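Local coordinates for protein HTLV-2 integrase catalytic core domain (Human T-cell leukemia virus 2, PDB 6QBT) that probably catalyses, as the core domain of a retroviral integrase, the magnesium-dependent joining of viral DNA ends to host DNA, at residues A74-Q78 with E79-F83; E106-N109 with G110-N114; A131-K134 with A135-L139; K42-T46 with S47-I51. All coordinates share one frame; numbering follows the deposited sequence.

Contact 1 (A74-Q78 with E79-F83)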
loop_
_atom_site.group_PDB
_atom_site.type_symbol
_atom_site.label_atom_id
_atom_site.label_comp_id
_atom_site.label_asym_id
_atom_site.label_seq_id
_atom_site.Cartn_x
_atom_site.Cartn_y
_atom_site.Cartn_z
ATOM N N ALA A 74 -12.102 -7.665 23.560
ATOM C CA ALA A 74 -11.141 -6.795 22.861
ATOM C C ALA A 74 -11.758 -5.429 22.556
ATOM O O ALA A 74 -11.144 -4.413 22.856
ATOM C CB ALA A 74 -10.637 -7.438 21.586
ATOM N N PHE A 75 -12.986 -5.420 22.020
ATOM C CA PHE A 75 -13.716 -4.157 21.783
ATOM C C PHE A 75 -14.072 -3.379 23.059
ATOM O O PHE A 75 -14.200 -2.163 22.996
ATOM C CB PHE A 75 -15.015 -4.369 21.001
ATOM C CG PHE A 75 -14.829 -4.980 19.650
ATOM C CD1 PHE A 75 -13.981 -4.403 18.720
ATOM C CD2 PHE A 75 -15.537 -6.125 19.299
ATOM C CE1 PHE A 75 -13.829 -4.954 17.458
ATOM C CE2 PHE A 75 -15.377 -6.693 18.059
ATOM C CZ PHE A 75 -14.524 -6.102 17.132
ATOM N N LEU A 76 -14.247 -4.065 24.187
ATOM C CA LEU A 76 -14.550 -3.412 25.457
ATOM C C LEU A 76 -13.334 -3.135 26.351
ATOM O O LEU A 76 -13.465 -2.463 27.379
ATOM C CB LEU A 76 -15.574 -4.249 26.228
ATOM C CG LEU A 76 -16.917 -4.489 25.504
ATOM C CD1 LEU A 76 -17.870 -5.254 26.415
ATOM C CD2 LEU A 76 -17.568 -3.196 25.026
ATOM N N SER A 77 -12.165 -3.640 25.964
ATOM C CA SER A 77 -10.911 -3.367 26.671
ATOM C C SER A 77 -10.629 -1.883 26.867
ATOM O O SER A 77 -11.000 -1.033 26.047
ATOM C CB SER A 77 -9.711 -3.985 25.926
ATOM O OG SER A 77 -9.552 -3.427 24.634
ATOM N N GLN A 78 -9.919 -1.593 27.943
ATOM C CA GLN A 78 -9.503 -0.237 28.221
ATOM C C GLN A 78 -8.587 0.299 27.125
ATOM O O GLN A 78 -8.646 1.488 26.829
ATOM C CB GLN A 78 -8.828 -0.146 29.584
ATOM C CG GLN A 78 -8.749 1.269 30.120
ATOM C CD GLN A 78 -8.323 1.314 31.576
ATOM O OE1 GLN A 78 -8.631 0.407 32.357
ATOM N NE2 GLN A 78 -7.609 2.373 31.955
ATOM N N GLU A 79 -7.784 -0.582 26.517
ATOM C CA GLU A 79 -6.885 -0.218 25.412
ATOM C C GLU A 79 -7.670 0.255 24.187
ATOM O O GLU A 79 -7.348 1.296 23.624
ATOM C CB GLU A 79 -5.966 -1.381 24.989
ATOM C CG GLU A 79 -4.849 -1.714 25.970
ATOM C CD GLU A 79 -5.288 -2.560 27.163
ATOM O OE1 GLU A 79 -6.514 -2.760 27.378
ATOM O OE2 GLU A 79 -4.389 -3.030 27.896
ATOM N N PHE A 80 -8.687 -0.506 23.778
ATOM C CA PHE A 80 -9.516 -0.111 22.615
ATOM C C PHE A 80 -10.380 1.131 22.906
ATOM O O PHE A 80 -10.493 1.994 22.040
ATOM C CB PHE A 80 -10.370 -1.276 22.092
ATOM C CG PHE A 80 -11.015 -1.021 20.747
ATOM C CD1 PHE A 80 -10.311 -1.217 19.568
ATOM C CD2 PHE A 80 -12.346 -0.604 20.661
ATOM C CE1 PHE A 80 -10.912 -1.001 18.320
ATOM C CE2 PHE A 80 -12.943 -0.367 19.425
ATOM C CZ PHE A 80 -12.227 -0.571 18.247
ATOM N N GLN A 81 -10.952 1.260 24.109
ATOM C CA GLN A 81 -11.700 2.483 24.420
ATOM C C GLN A 81 -10.778 3.704 24.451
ATOM O O GLN A 81 -11.138 4.764 23.952
ATOM C CB GLN A 81 -12.477 2.390 25.742
ATOM C CG GLN A 81 -13.497 1.249 25.859
ATOM C CD GLN A 81 -14.533 1.173 24.737
ATOM O OE1 GLN A 81 -15.002 2.188 24.203
ATOM N NE2 GLN A 81 -14.909 -0.054 24.387
ATOM N N GLU A 82 -9.590 3.565 25.024
ATOM C CA GLU A 82 -8.641 4.690 25.046
ATOM C C GLU A 82 -8.235 5.124 23.633
ATOM O O GLU A 82 -8.123 6.310 23.356
ATOM C CB GLU A 82 -7.401 4.360 25.880
ATOM C CG GLU A 82 -7.635 4.534 27.372
ATOM C CD GLU A 82 -6.508 3.984 28.248
ATOM O OE1 GLU A 82 -5.462 3.558 27.711
ATOM O OE2 GLU A 82 -6.674 3.968 29.485
ATOM N N PHE A 83 -8.029 4.145 22.750
ATOM C CA PHE A 83 -7.693 4.400 21.364
ATOM C C PHE A 83 -8.808 5.212 20.715
ATOM O O PHE A 83 -8.569 6.278 20.160
ATOM C CB PHE A 83 -7.434 3.068 20.636
ATOM C CG PHE A 83 -7.071 3.226 19.193
ATOM C CD1 PHE A 83 -8.067 3.342 18.216
ATOM C CD2 PHE A 83 -5.733 3.251 18.794
ATOM C CE1 PHE A 83 -7.724 3.495 16.876
ATOM C CE2 PHE A 83 -5.393 3.393 17.453
ATOM C CZ PHE A 83 -6.385 3.523 16.497
#
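Ser-77 caps the helix that carries Phe-80: its OG accepts from Phe-80 N at 3.2 Å with an N-H...O angle of 160°, and donates to Ala-74 O at 2.6 Å. The hydroxyl can serve both because chi1 of 62° sets OG between the backbone N and the carbonyl carbon, where it bridges the end of helix 73-76 and the start of helix 78-86. Ser-77 is thus the junction, the first residue to leave one helix and the N-cap of the next: its carbonyl O already takes the first helical bond, from Gln-81 N at 3.0 Å. In the first turn of the helix, Gln-78 NE2 donates to Glu-82 OE2 at 3.1 Å, on the syn side of the carboxylate but well out of its plane. The acceptor lies close to the amide plane, while the two flat groups stand nearly perpendicular, at 83°. Phe-75 and Phe-80 form a T-shaped pair with centroids 5.8 Å apart; Phe-75 supplies the edge, its CD1 lying over the rim of the Phe-80 face. Phe-75 also touches Asp-70, a ligand of the bound magnesium ion, Phe-80 meets His-91 edge to face, and Ala-74, Ser-77 and Glu-79 rest against helix 47-61.

Contact 2 (E106-N109 with G110-N114)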
loop_
_atom_site.group_PDB
_atom_site.type_symbol
_atom_site.label_atom_id
_atom_site.label_comp_id
_atom_site.label_asym_id
_atom_site.label_seq_id
_atom_site.Cartn_x
_atom_site.Cartn_y
_atom_site.Cartn_z
ATOM N N GLU A 106 -22.057 -10.475 8.688
ATOM C CA GLU A 106 -22.265 -11.909 8.386
ATOM C C GLU A 106 -22.238 -12.203 6.894
ATOM O O GLU A 106 -21.614 -13.150 6.443
ATOM C CB GLU A 106 -23.596 -12.424 8.939
ATOM C CG GLU A 106 -23.582 -12.797 10.412
ATOM C CD GLU A 106 -24.820 -13.573 10.833
ATOM O OE1 GLU A 106 -25.932 -13.309 10.284
ATOM O OE2 GLU A 106 -24.678 -14.449 11.721
ATOM N N ARG A 107 -22.946 -11.380 6.148
ATOM C CA ARG A 107 -23.028 -11.512 4.735
ATOM C C ARG A 107 -21.634 -11.219 4.156
ATOM O O ARG A 107 -21.176 -11.970 3.285
ATOM C CB ARG A 107 -24.114 -10.582 4.215
ATOM C CG ARG A 107 -24.302 -10.595 2.715
ATOM C CD ARG A 107 -25.509 -9.774 2.240
ATOM N NE ARG A 107 -25.454 -8.371 2.682
ATOM C CZ ARG A 107 -26.097 -7.868 3.745
ATOM N NH1 ARG A 107 -26.885 -8.629 4.528
ATOM N NH2 ARG A 107 -25.948 -6.575 4.033
ATOM N N THR A 108 -20.943 -10.181 4.653
ATOM C CA THR A 108 -19.588 -9.902 4.210
ATOM C C THR A 108 -18.585 -11.038 4.577
ATOM O O THR A 108 -17.773 -11.438 3.746
ATOM C CB THR A 108 -19.063 -8.552 4.745
ATOM O OG1 THR A 108 -19.925 -7.500 4.298
ATOM C CG2 THR A 108 -17.647 -8.287 4.215
ATOM N N ASN A 109 -18.668 -11.563 5.797
ATOM C CA ASN A 109 -17.915 -12.762 6.188
ATOM C C ASN A 109 -18.069 -13.870 5.175
ATOM O O ASN A 109 -17.071 -14.443 4.734
ATOM C CB ASN A 109 -18.375 -13.308 7.534
ATOM C CG ASN A 109 -18.011 -12.399 8.706
ATOM O OD1 ASN A 109 -17.182 -11.491 8.586
ATOM N ND2 ASN A 109 -18.619 -12.659 9.855
ATOM N N GLY A 110 -19.314 -14.152 4.804
ATOM C CA GLY A 110 -19.634 -15.249 3.890
ATOM C C GLY A 110 -19.045 -15.021 2.513
ATOM O O GLY A 110 -18.530 -15.937 1.890
ATOM N N ILE A 111 -19.082 -13.784 2.040
ATOM C CA ILE A 111 -18.539 -13.492 0.721
ATOM C C ILE A 111 -16.994 -13.618 0.762
ATOM O O ILE A 111 -16.363 -14.235 -0.142
ATOM C CB ILE A 111 -19.007 -12.103 0.223
ATOM C CG1 ILE A 111 -20.536 -12.103 0.062
ATOM C CG2 ILE A 111 -18.327 -11.735 -1.098
ATOM C CD1 ILE A 111 -21.152 -10.730 0.135
ATOM N N ILE A 112 -16.402 -13.074 1.829
ATOM C CA ILE A 112 -14.965 -13.220 2.061
ATOM C C ILE A 112 -14.568 -14.696 2.072
ATOM O O ILE A 112 -13.687 -15.083 1.302
ATOM C CB ILE A 112 -14.509 -12.526 3.357
ATOM C CG1 ILE A 112 -14.617 -11.011 3.199
ATOM C CG2 ILE A 112 -13.072 -12.913 3.703
ATOM C CD1 ILE A 112 -13.703 -10.444 2.113
ATOM N N LYS A 113 -15.248 -15.508 2.889
ATOM C CA LYS A 113 -14.900 -16.912 3.008
ATOM C C LYS A 113 -15.047 -17.676 1.700
ATOM O O LYS A 113 -14.210 -18.521 1.401
ATOM C CB LYS A 113 -15.658 -17.597 4.151
ATOM C CG LYS A 113 -15.208 -17.091 5.516
ATOM C CD LYS A 113 -15.914 -17.788 6.669
ATOM C CE LYS A 113 -15.533 -17.082 7.977
ATOM N NZ LYS A 113 -16.217 -17.596 9.201
ATOM N N ASN A 114 -16.067 -17.368 0.905
ATOM C CA ASN A 114 -16.206 -18.018 -0.403
ATOM C C ASN A 114 -15.055 -17.651 -1.341
ATOM O O ASN A 114 -14.552 -18.525 -2.044
ATOM C CB ASN A 114 -17.552 -17.729 -1.066
ATOM C CG ASN A 114 -18.679 -18.606 -0.522
ATOM O OD1 ASN A 114 -18.620 -19.146 0.594
ATOM N ND2 ASN A 114 -19.719 -18.750 -1.313
#
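Arg-107 to Ile-111 and Thr-108 to Ile-112 are i to i+4 contacts along helix 104-122, a long helix of the RNase H-like fold shared by retroviral integrases. The backbone bonds confirm regular alpha-helical geometry: the N atoms of Gly-110, Ile-111, Ile-112 and Lys-113 donate in turn to the carbonyl O atoms of Glu-106, Arg-107, Thr-108 and Asn-109. The straightest runs from Ile-112 N to Thr-108 O, at 2.9 Å and 172°. Lys-113 N reaches Asn-109 O at 2.8 Å.

The apolar contacts form two pairs. In the more exposed one, the aliphatic part of Arg-107 runs alongside Ile-111, with Arg-107 CG 4.1 Å from Ile-111 CD1. In the buried one, Thr-108 CG2 lies anti to the backbone N and meets Ile-112 CG1 at 4.2 Å; both side chains point the same way. Ile-111 and Ile-112 continue onto Leu-139 of helix 128-142, and Thr-108 onto Val-30 of the sheet.

The polar ends find partners elsewhere. Thr-108 OG1 bonds to Leu-104 O, one turn earlier, while Lys-113, extended beyond CG, carries NZ to His-16 O and Thr-15 OG1 on strand 9-19. The side chain of Asn-109 touches Thr-15 of that strand and lies about 8 Å from the bound magnesium ion. At the root of the lysine, Lys-113 CG rests 3.3 Å from Asn-109 O.

Contact 3 (A131-K134 with A135-L139)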
loop_
_atom_site.group_PDB
_atom_site.type_symbol
_atom_site.label_atom_id
_atom_site.label_comp_id
_atom_site.label_asym_id
_atom_site.label_seq_id
_atom_site.Cartn_x
_atom_site.Cartn_y
_atom_site.Cartn_z
ATOM N N ALA A 131 -4.249 -15.762 -0.097
ATOM C CA ALA A 131 -5.652 -15.994 -0.460
ATOM C C ALA A 131 -6.563 -14.940 0.157
ATOM O O ALA A 131 -7.484 -14.451 -0.504
ATOM C CB ALA A 131 -6.083 -17.393 -0.052
ATOM N N ILE A 132 -6.259 -14.580 1.404
ATOM C CA ILE A 132 -6.943 -13.532 2.153
ATOM C C ILE A 132 -6.772 -12.241 1.377
ATOM O O ILE A 132 -7.741 -11.526 1.134
ATOM C CB ILE A 132 -6.292 -13.343 3.566
ATOM C CG1 ILE A 132 -6.437 -14.610 4.450
ATOM C CG2 ILE A 132 -6.796 -12.092 4.288
ATOM C CD1 ILE A 132 -7.743 -14.727 5.200
ATOM N N ASN A 133 -5.533 -11.944 0.975
ATOM C CA ASN A 133 -5.244 -10.672 0.300
ATOM C C ASN A 133 -6.031 -10.565 -1.013
ATOM O O ASN A 133 -6.721 -9.568 -1.277
ATOM C CB ASN A 133 -3.747 -10.504 0.042
ATOM C CG ASN A 133 -3.365 -9.071 -0.164
ATOM O OD1 ASN A 133 -3.738 -8.203 0.614
ATOM N ND2 ASN A 133 -2.656 -8.797 -1.226
ATOM N N LYS A 134 -5.961 -11.615 -1.810
ATOM C CA LYS A 134 -6.638 -11.623 -3.090
ATOM C C LYS A 134 -8.161 -11.619 -2.902
ATOM O O LYS A 134 -8.863 -10.956 -3.644
ATOM C CB LYS A 134 -6.179 -12.796 -3.918
ATOM C CG LYS A 134 -4.726 -12.666 -4.323
ATOM C CD LYS A 134 -4.317 -13.845 -5.184
ATOM C CE LYS A 134 -4.252 -15.142 -4.387
ATOM N NZ LYS A 134 -3.567 -16.194 -5.162
ATOM N N ALA A 135 -8.658 -12.284 -1.861
ATOM C CA ALA A 135 -10.086 -12.190 -1.518
ATOM C C ALA A 135 -10.475 -10.752 -1.225
ATOM O O ALA A 135 -11.456 -10.247 -1.788
ATOM C CB ALA A 135 -10.448 -13.093 -0.343
ATOM N N LEU A 136 -9.687 -10.110 -0.366
ATOM C CA LEU A 136 -9.922 -8.725 0.037
ATOM C C LEU A 136 -9.979 -7.729 -1.153
ATOM O O LEU A 136 -10.956 -6.980 -1.337
ATOM C CB LEU A 136 -8.865 -8.318 1.071
ATOM C CG LEU A 136 -8.709 -6.849 1.455
ATOM C CD1 LEU A 136 -10.015 -6.381 2.053
ATOM C CD2 LEU A 136 -7.528 -6.631 2.402
ATOM N N TRP A 137 -8.942 -7.749 -1.972
ATOM C CA TRP A 137 -8.868 -6.842 -3.107
ATOM C C TRP A 137 -9.896 -7.176 -4.191
ATOM O O TRP A 137 -10.488 -6.262 -4.794
ATOM C CB TRP A 137 -7.440 -6.781 -3.659
ATOM C CG TRP A 137 -6.573 -6.005 -2.747
ATOM C CD1 TRP A 137 -5.807 -6.485 -1.733
ATOM C CD2 TRP A 137 -6.414 -4.596 -2.739
ATOM N NE1 TRP A 137 -5.152 -5.451 -1.096
ATOM C CE2 TRP A 137 -5.523 -4.275 -1.682
ATOM C CE3 TRP A 137 -6.939 -3.569 -3.515
ATOM C CZ2 TRP A 137 -5.143 -2.965 -1.388
ATOM C CZ3 TRP A 137 -6.577 -2.277 -3.235
ATOM C CH2 TRP A 137 -5.670 -1.982 -2.176
ATOM N N THR A 138 -10.131 -8.460 -4.416
ATOM C CA THR A 138 -11.156 -8.892 -5.349
ATOM C C THR A 138 -12.536 -8.364 -4.918
ATOM O O THR A 138 -13.282 -7.815 -5.740
ATOM C CB THR A 138 -11.193 -10.436 -5.506
ATOM O OG1 THR A 138 -9.952 -10.905 -6.067
ATOM C CG2 THR A 138 -12.350 -10.878 -6.439
ATOM N N LEU A 139 -12.890 -8.520 -3.648
ATOM C CA LEU A 139 -14.203 -8.071 -3.216
ATOM C C LEU A 139 -14.366 -6.538 -3.349
ATOM O O LEU A 139 -15.404 -6.071 -3.838
ATOM C CB LEU A 139 -14.478 -8.517 -1.781
ATOM C CG LEU A 139 -15.844 -8.139 -1.172
ATOM C CD1 LEU A 139 -17.010 -8.668 -1.997
ATOM C CD2 LEU A 139 -15.916 -8.675 0.240
HETATM O O HOH W 1 -2.908 -5.032 1.061
#
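Asn-133 and Trp-137 lie side by side on successive turns of helix 128-142, pointing the same way, with the amide plane turned 71° from the indole. Asn-133 presents OD1 to the pyrrole edge of the ring, in the ring plane, and OD1 comes to 3.5 Å from Trp-137 NE1. It gets there because CG is anti to the backbone N (chi1 -159°), which swings the amide forward along the helix. A water sits at the same edge: Trp-137 NE1 donates to it at 3.1 Å, and it makes a weak bond to Asn-133 OD1, bridging the two polar groups. Trp-137 CD1 also approaches the carbonyl O of Asn-133, at 3.2 Å, beside the backbone bond from Trp-137 N to that oxygen.

Thr-138 is turned differently, back onto the helix. Its OG1 donates to Lys-134 O at 2.7 Å from above the carbonyl plane, while Thr-138 N reaches this oxygen at 2.9 Å from the opposite face, so two donors grip one carbonyl. Thr-138 OG1 has a second partner in Tyr-119 OH of helix 104-122. Trp-137 meets the ring of Trp-153, and it packs on Ser-59 of the third subunit, as Lys-134 does on Leu-55 of that chain. Threonine bonding back to the i-4 carbonyl is a familiar feature of alpha-helices, here in a helix that joins the integrase core's interior to a subunit interface.

Contact 4 (K42-T46 with S47-I51)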
loop_
_atom_site.group_PDB
_atom_site.type_symbol
_atom_site.label_atom_id
_atom_site.label_comp_id
_atom_site.label_asym_id
_atom_site.label_seq_id
_atom_site.Cartn_x
_atom_site.Cartn_y
_atom_site.Cartn_z
ATOM N N LYS A 42 -5.483 -12.802 11.762
ATOM C CA LYS A 42 -4.687 -12.775 12.962
ATOM C C LYS A 42 -4.828 -14.137 13.604
ATOM O O LYS A 42 -5.803 -14.837 13.353
ATOM C CB LYS A 42 -5.219 -11.708 13.939
ATOM C CG LYS A 42 -5.235 -10.272 13.436
ATOM C CD LYS A 42 -3.820 -9.757 13.204
ATOM C CE LYS A 42 -3.827 -8.263 12.896
ATOM N NZ LYS A 42 -2.453 -7.726 12.649
ATOM N N LYS A 43 -3.861 -14.491 14.444
ATOM C CA LYS A 43 -3.911 -15.724 15.217
ATOM C C LYS A 43 -4.806 -15.593 16.471
ATOM O O LYS A 43 -5.275 -16.605 17.040
ATOM C CB LYS A 43 -2.485 -16.159 15.592
ATOM C CG LYS A 43 -1.654 -16.647 14.407
ATOM C CD LYS A 43 -0.177 -16.751 14.776
ATOM C CE LYS A 43 0.666 -17.349 13.652
ATOM N NZ LYS A 43 0.257 -18.736 13.255
ATOM N N LYS A 44 -5.031 -14.348 16.885
ATOM C CA LYS A 44 -5.676 -14.036 18.145
ATOM C C LYS A 44 -6.588 -12.849 17.972
ATOM O O LYS A 44 -6.544 -12.187 16.958
ATOM C CB LYS A 44 -4.622 -13.653 19.190
ATOM C CG LYS A 44 -3.411 -14.584 19.285
ATOM C CD LYS A 44 -2.529 -14.180 20.448
ATOM C CE LYS A 44 -3.096 -14.767 21.733
ATOM N NZ LYS A 44 -2.920 -13.895 22.924
ATOM N N GLU A 45 -7.391 -12.574 18.989
ATOM C CA GLU A 45 -8.260 -11.409 19.021
ATOM C C GLU A 45 -8.151 -10.609 20.338
ATOM O O GLU A 45 -9.155 -10.126 20.831
ATOM C CB GLU A 45 -9.703 -11.812 18.720
ATOM C CG GLU A 45 -10.322 -12.833 19.649
ATOM C CD GLU A 45 -11.718 -13.222 19.182
ATOM O OE1 GLU A 45 -12.569 -12.327 18.969
ATOM O OE2 GLU A 45 -11.967 -14.427 18.997
ATOM N N THR A 46 -6.933 -10.423 20.856
ATOM C CA THR A 46 -6.699 -9.542 22.006
ATOM C C THR A 46 -6.611 -8.090 21.494
ATOM O O THR A 46 -6.674 -7.847 20.280
ATOM C CB THR A 46 -5.431 -9.938 22.806
ATOM O OG1 THR A 46 -4.250 -9.527 22.107
ATOM C CG2 THR A 46 -5.368 -11.451 23.041
ATOM N N SER A 47 -6.507 -7.136 22.417
ATOM C CA SER A 47 -6.568 -5.692 22.085
ATOM C C SER A 47 -5.415 -5.219 21.166
ATOM O O SER A 47 -5.582 -4.352 20.298
ATOM C CB SER A 47 -6.569 -4.868 23.365
ATOM O OG SER A 47 -5.302 -4.944 23.981
ATOM N N CYS A 48 -4.261 -5.993 21.269
ATOM C CA CYS A 48 -3.090 -5.633 20.503
ATOM C C CYS A 48 -3.253 -5.917 18.980
ATOM O O CYS A 48 -3.061 -5.024 18.136
ATOM C CB CYS A 48 -1.877 -6.375 21.099
ATOM S SG CYS A 48 -0.503 -6.521 19.941
ATOM N N GLU A 49 -4.032 -7.078 18.738
ATOM C CA GLU A 49 -4.399 -7.504 17.401
ATOM C C GLU A 49 -5.597 -6.725 16.893
ATOM O O GLU A 49 -5.700 -6.482 15.706
ATOM C CB GLU A 49 -4.739 -9.002 17.359
ATOM C CG GLU A 49 -3.562 -9.949 17.576
ATOM C CD GLU A 49 -3.181 -10.156 19.037
ATOM O OE1 GLU A 49 -3.932 -9.779 19.967
ATOM O OE2 GLU A 49 -2.095 -10.715 19.262
ATOM N N THR A 50 -6.504 -6.346 17.792
ATOM C CA THR A 50 -7.692 -5.602 17.410
ATOM C C THR A 50 -7.321 -4.193 16.994
ATOM O O THR A 50 -7.753 -3.711 15.958
ATOM C CB THR A 50 -8.673 -5.564 18.565
ATOM O OG1 THR A 50 -8.949 -6.911 18.946
ATOM C CG2 THR A 50 -9.992 -4.865 18.176
ATOM N N ILE A 51 -6.488 -3.532 17.786
ATOM C CA ILE A 51 -6.027 -2.194 17.412
ATOM C C ILE A 51 -5.242 -2.245 16.087
ATOM O O ILE A 51 -5.416 -1.383 15.220
ATOM C CB ILE A 51 -5.186 -1.575 18.550
ATOM C CG1 ILE A 51 -6.124 -1.173 19.693
ATOM C CG2 ILE A 51 -4.364 -0.371 18.070
ATOM C CD1 ILE A 51 -5.415 -0.785 20.967
#
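Thr-50, whose chi1 of -56° sets OG1 beside its backbone N, aims its hydroxyl back at Thr-46, the residue ahead of the helix. Thr-46 O therefore receives two bonds, from Thr-50 N at 2.9 Å in the carbonyl plane and from Thr-50 OG1 at 2.8 Å, 53° out of that plane. Glu-49 N adds a weak third. Glu-49 also turns back, its CG beside the backbone N and its chain bent at chi2 (81°). Its carboxylate is less certain: Glu-49 OE1 receives a weak, bent bond from Thr-46 N, but the oxygen is modelled too close to the Thr-46 hydroxyl, so its position is doubtful.

Thr-46 occupies the N-cap of helix 47-61, and a Glu three residues on that accepts from the cap residue's N would correspond to one half of a capping box, if the oxygen is correctly placed. In the fold, this is where strand 37-42 gives way to the helix. The loop packs along Glu-49: Lys-44 O lies 3.7 Å from Glu-49 CB, and Lys-44 CD 3.7 Å from Glu-49 OE2. Lys-44 NZ stays 4.9 Å from Glu-49 OE2 and may add a weak attraction. Lys-42 brings CE within 3.8 Å of Glu-49 O, with NZ bonded to Ser-52 OG. The side chain of Glu-45, about 5 Å from the bound magnesium ion, bonds through OE2 to His-16 NE2. Cys-48 SG forms a disulfide with Cys-123 SG of the second subunit.

How the contacts relate
All four contacts are local, but they differ in place and chemistry. Contacts 2 and 3 are mid-helix: their bonding is dominated by i to i+4 backbone pairs, and they touch through Ile-111 and Ile-112 on Leu-139. Contact 3 is the buried one; contacts 1, 2 and 4 are partly buried. Contacts 1 and 4 lie at helix starts, where the N-cap carbonyls of Ser-77 and Thr-46 each accept from the residue four on; Ser-77 adds a hydroxyl cap to Phe-80 N, while Thr-46 O adds the Thr-50 hydroxyl. These two also touch, with Ala-74 CB 3.2 Å from Thr-50 OG1, on the magnesium-bearing side. Contacts 1 and 2 lie on opposite sides of the chain's centre.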